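Local coordinates for hypothetical conserved protein TTC0263 (Thermus thermophilus, PDB 2PL2), which is of unknown function but belongs to the tetratricopeptide repeat family, all-helical proteins that commonly serve as scaffolds for protein-protein interactions, at residues Q14-G19 against A46-K51; T26-A31 against L42-R47. All coordinates share one frame; numbering follows the deposited sequence.

Interactions 1 and 2 both lean on helix 39-51, which receives Tyr16 from helix 6-17 in the first and Phe28 from helix 21-32 in the second. Their centres lie about 9 Å apart, and they share Ala46 and Arg47, so they are adjoining patches on one helix, 39-51, of the tetratricopeptide repeat fold. The patches touch directly: Tyr16 CD2 comes within 3.4 Å of Trp44 CZ3, and Thr48 also packs on Phe28. Leu15 meets Leu27 as well, joining the two N-terminal helices. Residues 14-19 lie beside the second subunit, through Leu15 and Leu18 on its Ser193, whereas interaction 2 is internal to the chain.

Interaction 1: residues Q14-G19 against A46-K51; sequences QLYALG and ARTQLK
Tyr16 reaches from the end of helix 6-17 to Thr48, Arg47 and Lys51 on helix 39-51, joining two non-consecutive helices of a tetratricopeptide repeat array. Its CG stands anti to the backbone N (chi1 176°), which sends the ring straight across the gap, and a tyrosine is long enough to span it: the closest pair of CA atoms, Tyr16 CA and Thr48 CA, are still 7.3 Å apart.

The tight part lies near the root of the ring. Here Tyr16 CD1 sits 3.7 Å from Thr48 OG1, and both residues are buried. A threonine suits the spot because it is small and its hydroxyl is satisfied by its own helix, in a hydrogen bond with the carbonyl O of Trp44. Trp44 meets the Tyr16 ring edge-to-face, and Tyr21 of helix 21-32 adds a further ring.

The phenol end is more open: Arg47 is partly exposed, Lys51 exposed, few atoms touch, and a single hydrogen bond ties this side. The Arg47 guanidinium turns one face to the tyrosine, with Tyr16 CE2 3.7 Å above its plane and displaced toward the rim; the ring and guanidinium planes are 57° apart. Although Tyr16 OH is 3.3 Å from Arg47 NH2, the angle is too poor for a hydrogen bond. With a lysine and an arginine so near, the phenol oxygen is probably polarised and may lose its proton somewhat more readily.

Behind Tyr16 the helix closes in a Schellman motif, where Gly19, which has no side chain to meet the preceding carbonyl, takes the positive phi of 83°. On the solvent side, Lys51 folds back across the ring's end, and its NZ donates a hydrogen bond of 2.6 Å to Tyr16 OH.

Interaction 2: residues T26-A31 against L42-R47; sequences TLFERA and LYWLAR
One face of the Phe28 ring is occupied by the methylene of Trp44: CB lies 3.6 Å from the ring centroid of Phe28, only 14° off its normal, in a CH-pi contact centred on the ring. The indole follows at an offset. Its five-membered ring is tilted 22° from the Phe28 ring, but the centroids are 5.4 Å apart and the rings barely overlap. Within its own helix, Trp44 has Tyr43 CE2 3.6 Å above the centre of one indole face, while Trp44 NE1 sits in plane at the edge of the Tyr43 ring.

These groups join helix 21-32 to helix 39-51, consecutive helices whose segments run roughly antiparallel (axes 155° apart), as neighbouring helices of a tetratricopeptide repeat array do. The short segments approach to 9.2 Å between axes. Phe28 and Leu45 mark the closest backbone approach, and their CB atoms, Phe28 CB and Leu45 CB, are 4.2 Å apart. A phenyl ring suits the place, because its flat face can receive the Trp44 methylene while Phe28 CD2 lies 3.8 Å from the carbonyl O of Trp44. Leu45 branches to the other side. Its CG lies beside its own carbonyl carbon, a turn that carries Leu45 CD1 to within 4.0 Å of Glu29 CG, so the glutamate, itself exposed to solvent, offers its aliphatic stem to the leucine. Leu25 and Leu32 of helix 21-32 also pack against Leu45.

Between the two segments, therefore, adhesion comes from dispersion, CH-pi contact and the burial of hydrocarbon. Shape and fit, more than directed polar bonds, set how the two helices lie against each other.

Interaction 1: residues Q14-G19 against A46-K51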
# COMPACT_ATOMS: atom_id res chain seq x y z
N GLN A 14 17.74 -5.97 2.71
CA GLN A 14 18.00 -4.71 3.41
C GLN A 14 17.05 -3.64 2.88
O GLN A 14 16.33 -3.01 3.65
CB GLN A 14 19.48 -4.33 3.23
CG GLN A 14 20.40 -5.46 3.70
CD GLN A 14 21.89 -5.20 3.51
OE1 GLN A 14 22.31 -4.53 2.57
NE2 GLN A 14 22.69 -5.77 4.40
N LEU A 15 17.01 -3.47 1.56
CA LEU A 15 16.13 -2.48 0.94
C LEU A 15 14.68 -2.76 1.28
O LEU A 15 13.88 -1.84 1.40
CB LEU A 15 16.30 -2.48 -0.58
CG LEU A 15 17.53 -1.74 -1.11
CD1 LEU A 15 17.75 -2.07 -2.55
CD2 LEU A 15 17.35 -0.24 -0.94
N TYR A 16 14.33 -4.04 1.42
CA TYR A 16 12.95 -4.37 1.74
C TYR A 16 12.66 -3.81 3.12
O TYR A 16 11.64 -3.17 3.32
CB TYR A 16 12.71 -5.89 1.72
CG TYR A 16 11.30 -6.28 2.14
CD1 TYR A 16 10.25 -6.31 1.23
CD2 TYR A 16 11.01 -6.55 3.48
CE1 TYR A 16 8.93 -6.59 1.65
CE2 TYR A 16 9.71 -6.82 3.90
CZ TYR A 16 8.68 -6.84 2.99
OH TYR A 16 7.41 -7.08 3.43
N ALA A 17 13.56 -4.04 4.06
CA ALA A 17 13.41 -3.55 5.44
C ALA A 17 13.39 -2.03 5.46
O ALA A 17 12.86 -1.42 6.39
CB ALA A 17 14.54 -4.07 6.33
N LEU A 18 13.99 -1.41 4.45
CA LEU A 18 14.01 0.04 4.36
C LEU A 18 12.75 0.58 3.68
O LEU A 18 12.55 1.78 3.57
CB LEU A 18 15.27 0.52 3.61
CG LEU A 18 16.59 0.14 4.29
CD1 LEU A 18 17.74 0.82 3.62
CD2 LEU A 18 16.52 0.56 5.76
N GLY A 19 11.87 -0.33 3.24
CA GLY A 19 10.63 0.09 2.60
C GLY A 19 10.71 0.44 1.12
O GLY A 19 9.73 0.92 0.54
N ALA A 46 7.95 -12.69 -3.55
CA ALA A 46 6.51 -12.70 -3.33
C ALA A 46 6.10 -11.63 -2.32
O ALA A 46 5.11 -10.93 -2.52
CB ALA A 46 6.07 -14.08 -2.85
N ARG A 47 6.85 -11.52 -1.22
CA ARG A 47 6.55 -10.54 -0.19
C ARG A 47 6.57 -9.15 -0.79
O ARG A 47 5.69 -8.32 -0.53
CB ARG A 47 7.55 -10.62 0.96
CG ARG A 47 7.24 -11.69 1.99
CD ARG A 47 8.10 -11.50 3.23
NE ARG A 47 7.58 -10.47 4.14
CZ ARG A 47 8.22 -10.03 5.22
NH1 ARG A 47 9.41 -10.53 5.53
NH2 ARG A 47 7.68 -9.10 6.00
N THR A 48 7.58 -8.89 -1.61
CA THR A 48 7.72 -7.60 -2.26
C THR A 48 6.57 -7.35 -3.25
O THR A 48 6.12 -6.22 -3.41
CB THR A 48 9.06 -7.51 -2.98
OG1 THR A 48 10.10 -7.92 -2.08
CG2 THR A 48 9.31 -6.07 -3.43
N GLN A 49 6.10 -8.41 -3.91
CA GLN A 49 5.01 -8.30 -4.87
C GLN A 49 3.71 -7.91 -4.17
O GLN A 49 2.92 -7.14 -4.71
CB GLN A 49 4.83 -9.62 -5.62
CG GLN A 49 6.03 -10.02 -6.48
CD GLN A 49 5.83 -11.33 -7.21
OE1 GLN A 49 5.47 -12.33 -6.60
NE2 GLN A 49 6.09 -11.33 -8.52
N LEU A 50 3.48 -8.45 -2.98
CA LEU A 50 2.26 -8.13 -2.23
C LEU A 50 2.29 -6.63 -1.91
O LEU A 50 1.28 -5.95 -2.05
CB LEU A 50 2.20 -8.95 -0.93
CG LEU A 50 1.87 -10.45 -0.99
CD1 LEU A 50 2.34 -11.13 0.28
CD2 LEU A 50 0.37 -10.64 -1.19
N LYS A 51 3.45 -6.14 -1.49
CA LYS A 51 3.62 -4.73 -1.16
C LYS A 51 3.39 -3.86 -2.39
O LYS A 51 2.79 -2.79 -2.29
CB LYS A 51 5.04 -4.47 -0.61
CG LYS A 51 5.25 -4.99 0.80
CD LYS A 51 4.38 -4.23 1.80
CE LYS A 51 4.22 -4.99 3.12
NZ LYS A 51 5.52 -5.33 3.79

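Interaction 2: residues T26-A31 against L42-R47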
# COMPACT_ATOMS: atom_id res chain seq x y z
N THR A 26 13.53 -5.81 -8.09
CA THR A 26 14.55 -6.02 -9.10
C THR A 26 15.75 -6.82 -8.60
O THR A 26 16.33 -7.63 -9.33
CB THR A 26 15.03 -4.67 -9.69
OG1 THR A 26 15.79 -3.95 -8.71
CG2 THR A 26 13.85 -3.82 -10.12
N LEU A 27 16.12 -6.62 -7.34
CA LEU A 27 17.25 -7.36 -6.77
C LEU A 27 16.89 -8.82 -6.57
O LEU A 27 17.70 -9.70 -6.81
CB LEU A 27 17.67 -6.74 -5.44
CG LEU A 27 18.42 -5.41 -5.54
CD1 LEU A 27 18.49 -4.76 -4.17
CD2 LEU A 27 19.82 -5.63 -6.10
N PHE A 28 15.66 -9.07 -6.13
CA PHE A 28 15.18 -10.43 -5.90
C PHE A 28 15.03 -11.18 -7.23
O PHE A 28 15.07 -12.42 -7.26
CB PHE A 28 13.84 -10.42 -5.15
CG PHE A 28 13.94 -9.90 -3.74
CD1 PHE A 28 15.05 -10.21 -2.95
CD2 PHE A 28 12.94 -9.10 -3.20
CE1 PHE A 28 15.15 -9.73 -1.65
CE2 PHE A 28 13.04 -8.63 -1.90
CZ PHE A 28 14.15 -8.94 -1.13
N GLU A 29 14.85 -10.43 -8.31
CA GLU A 29 14.72 -11.04 -9.62
C GLU A 29 16.12 -11.48 -10.05
O GLU A 29 16.30 -12.59 -10.55
CB GLU A 29 14.07 -10.05 -10.59
CG GLU A 29 12.65 -9.72 -10.14
CD GLU A 29 11.96 -8.64 -10.96
OE1 GLU A 29 12.63 -7.65 -11.34
OE2 GLU A 29 10.74 -8.77 -11.18
N ARG A 30 17.11 -10.62 -9.82
CA ARG A 30 18.49 -10.97 -10.16
C ARG A 30 18.94 -12.16 -9.31
O ARG A 30 19.82 -12.92 -9.71
CB ARG A 30 19.41 -9.78 -9.89
CG ARG A 30 19.31 -8.66 -10.91
CD ARG A 30 20.03 -7.40 -10.44
NE ARG A 30 21.38 -7.70 -9.96
CZ ARG A 30 22.19 -6.82 -9.37
NH1 ARG A 30 21.78 -5.57 -9.17
NH2 ARG A 30 23.39 -7.20 -8.96
N ALA A 31 18.33 -12.31 -8.14
CA ALA A 31 18.64 -13.39 -7.22
C ALA A 31 18.14 -14.69 -7.82
O ALA A 31 18.76 -15.74 -7.65
CB ALA A 31 17.97 -13.14 -5.87
N LEU A 42 12.28 -16.50 -3.79
CA LEU A 42 10.87 -16.52 -4.21
C LEU A 42 9.98 -16.00 -3.10
O LEU A 42 8.95 -15.36 -3.34
CB LEU A 42 10.41 -17.95 -4.53
CG LEU A 42 10.75 -18.65 -5.85
CD1 LEU A 42 10.25 -20.10 -5.79
CD2 LEU A 42 10.09 -17.91 -7.01
N TYR A 43 10.36 -16.33 -1.87
CA TYR A 43 9.62 -15.88 -0.70
C TYR A 43 9.68 -14.35 -0.64
O TYR A 43 8.65 -13.68 -0.58
CB TYR A 43 10.22 -16.47 0.58
CG TYR A 43 9.87 -15.70 1.83
CD1 TYR A 43 8.58 -15.75 2.37
CD2 TYR A 43 10.82 -14.90 2.47
CE1 TYR A 43 8.25 -15.04 3.53
CE2 TYR A 43 10.50 -14.18 3.61
CZ TYR A 43 9.22 -14.25 4.14
OH TYR A 43 8.92 -13.53 5.28
N TRP A 44 10.90 -13.82 -0.64
CA TRP A 44 11.08 -12.37 -0.57
C TRP A 44 10.47 -11.68 -1.77
O TRP A 44 9.84 -10.63 -1.63
CB TRP A 44 12.56 -12.03 -0.45
CG TRP A 44 13.07 -12.21 0.94
CD1 TRP A 44 13.96 -13.15 1.38
CD2 TRP A 44 12.67 -11.46 2.10
NE1 TRP A 44 14.15 -13.03 2.74
CE2 TRP A 44 13.37 -12.00 3.20
CE3 TRP A 44 11.80 -10.39 2.30
CZ2 TRP A 44 13.21 -11.50 4.50
CZ3 TRP A 44 11.65 -9.89 3.59
CH2 TRP A 44 12.35 -10.45 4.67
N LEU A 45 10.65 -12.28 -2.95
CA LEU A 45 10.08 -11.74 -4.17
C LEU A 45 8.58 -11.61 -3.99
O LEU A 45 8.00 -10.55 -4.25
CB LEU A 45 10.36 -12.68 -5.35
CG LEU A 45 9.62 -12.31 -6.64
CD1 LEU A 45 10.22 -11.05 -7.23
CD2 LEU A 45 9.71 -13.46 -7.63
N ALA A 46 7.95 -12.69 -3.55
CA ALA A 46 6.51 -12.70 -3.33
C ALA A 46 6.10 -11.63 -2.32
O ALA A 46 5.11 -10.93 -2.52
CB ALA A 46 6.07 -14.08 -2.85
N ARG A 47 6.85 -11.52 -1.22
CA ARG A 47 6.55 -10.54 -0.19
C ARG A 47 6.57 -9.15 -0.79
O ARG A 47 5.69 -8.32 -0.53
CB ARG A 47 7.55 -10.62 0.96
CG ARG A 47 7.24 -11.69 1.99
CD ARG A 47 8.10 -11.50 3.23
NE ARG A 47 7.58 -10.47 4.14
CZ ARG A 47 8.22 -10.03 5.22
NH1 ARG A 47 9.41 -10.53 5.53
NH2 ARG A 47 7.68 -9.10 6.00